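Local coordinates for protein secondary thiamine-phosphate synthase enzyme (Thermus thermophilus, PDB 2CU5) that is of uncertain function but probably acts as a secondary thiamine-phosphate synthase, at residues A[7-10]-A[16-19]; A[21-26]-A[32-37]; A[111-116]-A[120-125]. One frame throughout, in Å; residues are numbered along the deposited sequence.

Interaction 1 of 3, residues A[7-10]-A[16-19]; sequences LEVP and FVNI
Val9 meets both Val17 and Ile19, mainly through one methyl group, CG1. This carbon lies 3.8 Å from Val17 CG1 and 3.9 Å from Ile19 CG2, so that Val9 CG1 is shared between two residues spaced two apart on segment 16-19. The two valine side chains run past each other in opposite directions, branch alongside branch, whereas the Val9 and Ile19 side chains cross at about a right angle. The second methyl of Val9 adds a looser contact, with CG2 at 4.2 Å from Ile19 CG2. At the other end of the contact the backbone takes part: Pro10 O stands 4.1 Å from Val17 CG2, a van der Waals approach of a carbonyl to a methyl.

Val9 CG1 reaches this position because it is turned anti to the backbone N (chi1 -170°). In Ile19 the longer branch, CG1, is set between backbone N and carbonyl carbon (chi1 61°), and it is the short branch, CG2, that meets Val9. No hydrogen bond joins the two segments, whose nearest CA atoms, those of Val9 and Ile19, are 8.0 Å apart; the contact is apolar side-chain packing. Ile19 itself occupies the N-cap position of helix 20-25. Just before it, where strand 15-18 gives way to this helix, Asn18 hydrogen-bonds through OD1 to Thr20 OG1 and through ND2 to Gln110 OE1.

The two strands belong to different sheets. Strand 5-11 is paired by backbone hydrogen bonds with strand 120-128, and strand 15-18 with strand 110-115, so Val9, Val17 and Ile19 pack one sheet against the other. Leu113 and Val124 also touch Val9, and Ile19 leans on Val111 and on Leu45 of strand 43-48.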
# COMPACT_ATOMS: atom_id res chain seq x y z
N LEU A 7 19.08 -8.07 2.62
CA LEU A 7 19.10 -9.03 1.53
C LEU A 7 19.43 -8.22 0.28
O LEU A 7 19.06 -7.05 0.18
CB LEU A 7 17.73 -9.69 1.37
CG LEU A 7 17.16 -10.43 2.58
CD1 LEU A 7 15.76 -10.95 2.26
CD2 LEU A 7 18.07 -11.57 2.98
N GLU A 8 20.14 -8.84 -0.66
CA GLU A 8 20.49 -8.17 -1.91
C GLU A 8 19.92 -9.07 -2.99
O GLU A 8 20.31 -10.23 -3.11
CB GLU A 8 22.01 -8.00 -2.00
CG GLU A 8 22.59 -7.52 -0.66
CD GLU A 8 23.95 -6.85 -0.78
OE1 GLU A 8 24.84 -7.39 -1.47
OE2 GLU A 8 24.13 -5.78 -0.16
N VAL A 9 19.00 -8.53 -3.77
CA VAL A 9 18.30 -9.30 -4.79
C VAL A 9 18.53 -8.88 -6.24
O VAL A 9 18.23 -7.76 -6.62
CB VAL A 9 16.77 -9.24 -4.52
CG1 VAL A 9 16.03 -10.21 -5.42
CG2 VAL A 9 16.49 -9.54 -3.06
N PRO A 10 19.07 -9.79 -7.07
CA PRO A 10 19.30 -9.43 -8.47
C PRO A 10 17.93 -9.33 -9.16
O PRO A 10 17.05 -10.16 -8.92
CB PRO A 10 20.12 -10.60 -9.00
CG PRO A 10 20.86 -11.09 -7.78
CD PRO A 10 19.77 -11.04 -6.73
N PHE A 16 8.59 -9.57 -11.63
CA PHE A 16 8.30 -9.89 -10.24
C PHE A 16 9.27 -10.99 -9.82
O PHE A 16 9.22 -12.11 -10.35
CB PHE A 16 6.86 -10.38 -10.10
CG PHE A 16 5.84 -9.30 -10.25
CD1 PHE A 16 5.47 -8.51 -9.16
CD2 PHE A 16 5.24 -9.05 -11.48
CE1 PHE A 16 4.53 -7.49 -9.29
CE2 PHE A 16 4.29 -8.03 -11.62
CZ PHE A 16 3.94 -7.25 -10.53
N VAL A 17 10.15 -10.67 -8.88
CA VAL A 17 11.13 -11.63 -8.39
C VAL A 17 10.60 -12.23 -7.10
O VAL A 17 10.32 -11.50 -6.14
CB VAL A 17 12.49 -10.95 -8.12
CG1 VAL A 17 13.51 -11.99 -7.68
CG2 VAL A 17 12.96 -10.23 -9.37
N ASN A 18 10.45 -13.55 -7.08
CA ASN A 18 9.94 -14.25 -5.91
C ASN A 18 11.03 -14.30 -4.83
O ASN A 18 12.03 -15.00 -4.98
CB ASN A 18 9.54 -15.68 -6.31
CG ASN A 18 8.75 -16.38 -5.22
OD1 ASN A 18 9.02 -16.21 -4.04
ND2 ASN A 18 7.77 -17.18 -5.62
N ILE A 19 10.83 -13.57 -3.75
CA ILE A 19 11.82 -13.52 -2.67
C ILE A 19 11.32 -14.19 -1.39
O ILE A 19 11.89 -14.00 -0.31
CB ILE A 19 12.18 -12.07 -2.33
CG1 ILE A 19 10.93 -11.33 -1.86
CG2 ILE A 19 12.80 -11.40 -3.57
CD1 ILE A 19 11.18 -9.93 -1.34

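Interaction 2 of 3, residues A[21-26]-A[32-37]; sequences RKVEAA and GLVYLF
Val23 and Leu36 mark the nearest approach of the two backbones, their CA atoms 8.6 Å apart, where the short helix 20-25 lies against strand 32-37. Side chains therefore fill the interval, and no hydrogen bond crosses it. The two residues reach toward each other tip to tip. Val23 CG1 sits 3.8 Å from Leu36 CD2, while Val23 CG2 is 4.0 Å from both Leu36 CD1 and CD2, so the forked end of the valine meets the forked end of the leucine. With Leu36 CG anti to its carbonyl carbon (chi1 -60°), both leucine methyls face Val23. Val34, two residues earlier on the strand, contributes a marginal contact, its CG1 being 4.5 Å from Val23 CG1.

Arg21 and Glu24 pair with each other, away from the strand: Arg21 NE donates to Glu24 OE1 in a nearly straight salt bridge (3.0 Å, 174°), with the acceptor in the guanidinium plane, and Glu24 OE2 accepts from the backbone N of Leu103. Val23 also touches Leu7 of strand 5-11, and Leu36 touches Leu96 and Val126. Three buried aliphatic residues thus make the whole contact, which implies hydrophobic, shape-dependent seating of the helix on the sheet.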
# COMPACT_ATOMS: atom_id res chain seq x y z
N ARG A 21 11.39 -17.35 -0.28
CA ARG A 21 12.38 -18.21 0.37
C ARG A 21 13.58 -17.44 0.91
O ARG A 21 14.08 -17.78 1.98
CB ARG A 21 12.84 -19.30 -0.60
CG ARG A 21 13.87 -20.27 -0.01
CD ARG A 21 13.44 -20.77 1.37
NE ARG A 21 12.10 -21.36 1.36
CZ ARG A 21 11.77 -22.47 0.71
NH1 ARG A 21 12.69 -23.13 0.01
NH2 ARG A 21 10.53 -22.94 0.77
N LYS A 22 14.04 -16.43 0.19
CA LYS A 22 15.17 -15.64 0.67
C LYS A 22 14.82 -14.86 1.94
O LYS A 22 15.67 -14.67 2.81
CB LYS A 22 15.69 -14.70 -0.43
CG LYS A 22 16.47 -15.46 -1.51
CD LYS A 22 17.11 -14.55 -2.55
CE LYS A 22 17.89 -15.38 -3.57
NZ LYS A 22 18.56 -14.55 -4.60
N VAL A 23 13.57 -14.42 2.04
CA VAL A 23 13.13 -13.71 3.24
C VAL A 23 13.08 -14.72 4.39
O VAL A 23 13.56 -14.45 5.48
CB VAL A 23 11.72 -13.10 3.09
CG1 VAL A 23 11.18 -12.68 4.46
CG2 VAL A 23 11.76 -11.90 2.16
N GLU A 24 12.50 -15.89 4.12
CA GLU A 24 12.38 -16.93 5.14
C GLU A 24 13.75 -17.37 5.66
O GLU A 24 13.91 -17.65 6.85
CB GLU A 24 11.62 -18.14 4.59
CG GLU A 24 10.17 -17.83 4.23
CD GLU A 24 9.42 -19.02 3.66
OE1 GLU A 24 10.00 -19.77 2.85
OE2 GLU A 24 8.24 -19.20 4.01
N ALA A 25 14.73 -17.41 4.77
CA ALA A 25 16.08 -17.82 5.16
C ALA A 25 16.69 -16.81 6.12
O ALA A 25 17.62 -17.14 6.86
CB ALA A 25 16.96 -17.97 3.92
N ALA A 26 16.17 -15.59 6.12
CA ALA A 26 16.70 -14.55 7.01
C ALA A 26 15.97 -14.52 8.36
O ALA A 26 16.38 -13.79 9.26
CB ALA A 26 16.60 -13.19 6.34
N GLY A 32 6.39 -14.75 14.53
CA GLY A 32 5.84 -13.43 14.80
C GLY A 32 5.80 -12.62 13.52
O GLY A 32 6.07 -13.15 12.44
N LEU A 33 5.48 -11.34 13.62
CA LEU A 33 5.42 -10.49 12.44
C LEU A 33 6.81 -10.21 11.88
O LEU A 33 7.80 -10.21 12.61
CB LEU A 33 4.70 -9.18 12.77
CG LEU A 33 3.20 -9.34 12.99
CD1 LEU A 33 2.59 -8.09 13.60
CD2 LEU A 33 2.55 -9.66 11.65
N VAL A 34 6.86 -10.00 10.57
CA VAL A 34 8.10 -9.72 9.85
C VAL A 34 7.90 -8.46 9.01
O VAL A 34 6.92 -8.36 8.26
CB VAL A 34 8.48 -10.88 8.91
CG1 VAL A 34 9.72 -10.53 8.11
CG2 VAL A 34 8.71 -12.16 9.72
N TYR A 35 8.81 -7.51 9.14
CA TYR A 35 8.74 -6.26 8.38
C TYR A 35 9.71 -6.32 7.20
O TYR A 35 10.85 -6.76 7.35
CB TYR A 35 9.10 -5.08 9.30
CG TYR A 35 9.26 -3.76 8.59
CD1 TYR A 35 8.15 -3.07 8.09
CD2 TYR A 35 10.52 -3.19 8.41
CE1 TYR A 35 8.31 -1.84 7.43
CE2 TYR A 35 10.68 -1.96 7.76
CZ TYR A 35 9.57 -1.30 7.27
OH TYR A 35 9.74 -0.09 6.64
N LEU A 36 9.24 -5.90 6.03
CA LEU A 36 10.05 -5.88 4.81
C LEU A 36 10.00 -4.48 4.21
O LEU A 36 8.95 -3.84 4.18
CB LEU A 36 9.52 -6.88 3.78
CG LEU A 36 9.47 -8.36 4.16
CD1 LEU A 36 8.94 -9.13 2.97
CD2 LEU A 36 10.87 -8.86 4.54
N PHE A 37 11.14 -4.01 3.71
CA PHE A 37 11.23 -2.68 3.13
C PHE A 37 12.26 -2.59 2.01
O PHE A 37 13.33 -3.19 2.10
CB PHE A 37 11.59 -1.68 4.25
CG PHE A 37 11.69 -0.24 3.80
CD1 PHE A 37 10.55 0.50 3.51
CD2 PHE A 37 12.93 0.39 3.73
CE1 PHE A 37 10.64 1.85 3.15
CE2 PHE A 37 13.04 1.73 3.37
CZ PHE A 37 11.89 2.47 3.08

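Interaction 3 of 3, residues A[111-116]-A[120-125]; sequences VFLAEF and RVREVW
Leu113 starts the contact: its CD1 lies 3.8 Å from Val124 CG2 and equally far from Arg122 CB. It slides past the valine in the opposite direction but crosses the arginine at about a right angle. Two residues on, Glu115 forms a bidentate salt bridge with Arg122. Arg122 NE donates to Glu115 OE1 at 2.8 Å, tilted 16° from the guanidinium plane, and Arg122 NH1 to Glu115 OE2 at 2.9 Å, in that plane; both oxygens use their syn lone pairs. Although strands 110-115 and 120-128 are joined by a short turn, they do not form a hairpin: each belongs to a different antiparallel sheet, and the segment axes pass 9.9 Å apart at 137°. A second shell holds the pair, with Thr11 OG1 on Glu115 OE1, Asp117 N on Glu115 OE2 and Thr42 OG1 on Arg122 NH1. A methionine in place of Arg122 lacks NE and NH1, and would probably leave the buried Glu115 carboxylate without its charge partner, with Thr11 and Asp117 N still beside it. Arg120, itself salt-bridged to Asp117, lays its CD over the centre of the Arg122 guanidinium, 3.5 Å above the plane.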
# COMPACT_ATOMS: atom_id res chain seq x y z
N VAL A 111 5.76 -13.77 -1.97
CA VAL A 111 6.27 -12.42 -1.77
C VAL A 111 7.15 -12.04 -2.95
O VAL A 111 8.10 -12.76 -3.27
CB VAL A 111 7.08 -12.31 -0.46
CG1 VAL A 111 7.56 -10.88 -0.25
CG2 VAL A 111 6.22 -12.75 0.70
N PHE A 112 6.84 -10.92 -3.59
CA PHE A 112 7.59 -10.48 -4.76
C PHE A 112 8.25 -9.12 -4.65
O PHE A 112 7.71 -8.19 -4.05
CB PHE A 112 6.68 -10.41 -5.99
CG PHE A 112 6.21 -11.74 -6.49
CD1 PHE A 112 7.06 -12.55 -7.24
CD2 PHE A 112 4.92 -12.17 -6.23
CE1 PHE A 112 6.61 -13.79 -7.72
CE2 PHE A 112 4.47 -13.39 -6.70
CZ PHE A 112 5.32 -14.21 -7.46
N LEU A 113 9.43 -9.02 -5.24
CA LEU A 113 10.12 -7.74 -5.32
C LEU A 113 9.72 -7.33 -6.74
O LEU A 113 10.13 -7.96 -7.71
CB LEU A 113 11.64 -7.91 -5.23
CG LEU A 113 12.40 -6.58 -5.08
CD1 LEU A 113 13.88 -6.87 -4.89
CD2 LEU A 113 12.19 -5.70 -6.30
N ALA A 114 8.91 -6.29 -6.85
CA ALA A 114 8.45 -5.83 -8.16
C ALA A 114 9.43 -4.83 -8.76
O ALA A 114 9.43 -3.67 -8.39
CB ALA A 114 7.06 -5.20 -8.02
N GLU A 115 10.25 -5.30 -9.70
CA GLU A 115 11.23 -4.44 -10.35
C GLU A 115 10.65 -3.74 -11.58
O GLU A 115 10.15 -4.40 -12.49
CB GLU A 115 12.45 -5.25 -10.79
CG GLU A 115 13.49 -4.42 -11.52
CD GLU A 115 14.06 -3.32 -10.64
OE1 GLU A 115 15.07 -3.57 -9.95
OE2 GLU A 115 13.49 -2.20 -10.63
N PHE A 116 10.73 -2.41 -11.61
CA PHE A 116 10.20 -1.64 -12.73
C PHE A 116 11.30 -0.88 -13.47
O PHE A 116 11.04 -0.27 -14.51
CB PHE A 116 9.14 -0.65 -12.24
CG PHE A 116 8.05 -1.29 -11.42
CD1 PHE A 116 7.25 -2.29 -11.95
CD2 PHE A 116 7.83 -0.87 -10.11
CE1 PHE A 116 6.23 -2.87 -11.19
CE2 PHE A 116 6.82 -1.45 -9.34
CZ PHE A 116 6.02 -2.44 -9.88
N ARG A 120 19.06 -4.64 -11.84
CA ARG A 120 19.86 -4.10 -10.75
C ARG A 120 20.04 -5.18 -9.69
O ARG A 120 19.68 -6.33 -9.88
CB ARG A 120 19.15 -2.92 -10.07
CG ARG A 120 18.67 -1.81 -10.98
CD ARG A 120 18.39 -0.59 -10.14
NE ARG A 120 17.85 0.53 -10.90
CZ ARG A 120 17.93 1.79 -10.51
NH1 ARG A 120 17.41 2.76 -11.25
NH2 ARG A 120 18.56 2.09 -9.38
N VAL A 121 20.64 -4.77 -8.58
CA VAL A 121 20.80 -5.64 -7.42
C VAL A 121 20.20 -4.75 -6.35
O VAL A 121 20.84 -3.81 -5.87
CB VAL A 121 22.27 -5.96 -7.09
CG1 VAL A 121 22.33 -6.77 -5.80
CG2 VAL A 121 22.89 -6.78 -8.21
N ARG A 122 18.95 -5.04 -6.02
CA ARG A 122 18.21 -4.26 -5.04
C ARG A 122 18.45 -4.75 -3.62
O ARG A 122 18.90 -5.86 -3.41
CB ARG A 122 16.71 -4.37 -5.33
CG ARG A 122 16.31 -3.87 -6.70
CD ARG A 122 16.49 -2.37 -6.78
NE ARG A 122 15.69 -1.81 -7.87
CZ ARG A 122 15.54 -0.51 -8.09
NH1 ARG A 122 14.79 -0.10 -9.10
NH2 ARG A 122 16.15 0.38 -7.32
N GLU A 123 18.12 -3.89 -2.67
CA GLU A 123 18.24 -4.22 -1.25
C GLU A 123 16.83 -4.41 -0.71
O GLU A 123 15.89 -3.72 -1.11
CB GLU A 123 18.90 -3.09 -0.47
CG GLU A 123 20.41 -3.05 -0.53
CD GLU A 123 21.00 -1.98 0.37
OE1 GLU A 123 20.48 -1.82 1.50
OE2 GLU A 123 21.97 -1.31 -0.03
N VAL A 124 16.68 -5.36 0.20
CA VAL A 124 15.41 -5.61 0.86
C VAL A 124 15.78 -5.79 2.32
O VAL A 124 16.57 -6.67 2.67
CB VAL A 124 14.73 -6.90 0.35
CG1 VAL A 124 13.48 -7.17 1.17
CG2 VAL A 124 14.36 -6.75 -1.13
N TRP A 125 15.24 -4.93 3.18
CA TRP A 125 15.53 -5.01 4.60
C TRP A 125 14.50 -5.87 5.31
O TRP A 125 13.31 -5.80 5.01
CB TRP A 125 15.56 -3.61 5.22
CG TRP A 125 16.58 -2.70 4.61
CD1 TRP A 125 17.65 -3.07 3.84
CD2 TRP A 125 16.65 -1.28 4.74
NE1 TRP A 125 18.38 -1.96 3.49
CE2 TRP A 125 17.79 -0.85 4.03
CE3 TRP A 125 15.85 -0.33 5.40
CZ2 TRP A 125 18.16 0.50 3.95
CZ3 TRP A 125 16.22 1.02 5.32
CH2 TRP A 125 17.37 1.41 4.60

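The three contacts follow one another along the chain, and none encloses another. Interactions 1 and 3 have centres only about 5 Å apart and join the same two antiparallel sheets: strands 5-11 and 120-128 are neighbours in one, strands 15-18 and 110-115 in the other, linked by probable hydrogen bonds between Val9 N and Arg122 O and between Leu113 N and Val17 O. Interaction 2 lies, centre to centre, about 12 Å from interaction 1 and 13 Å from interaction 3. Its strand 32-37 flanks 120-128, while its helix follows strand 15-18 directly. Interactions 1 and 3 thus pack the sheets together, and interaction 2 adds the helix to the larger one, touching them at Leu7 and Val111.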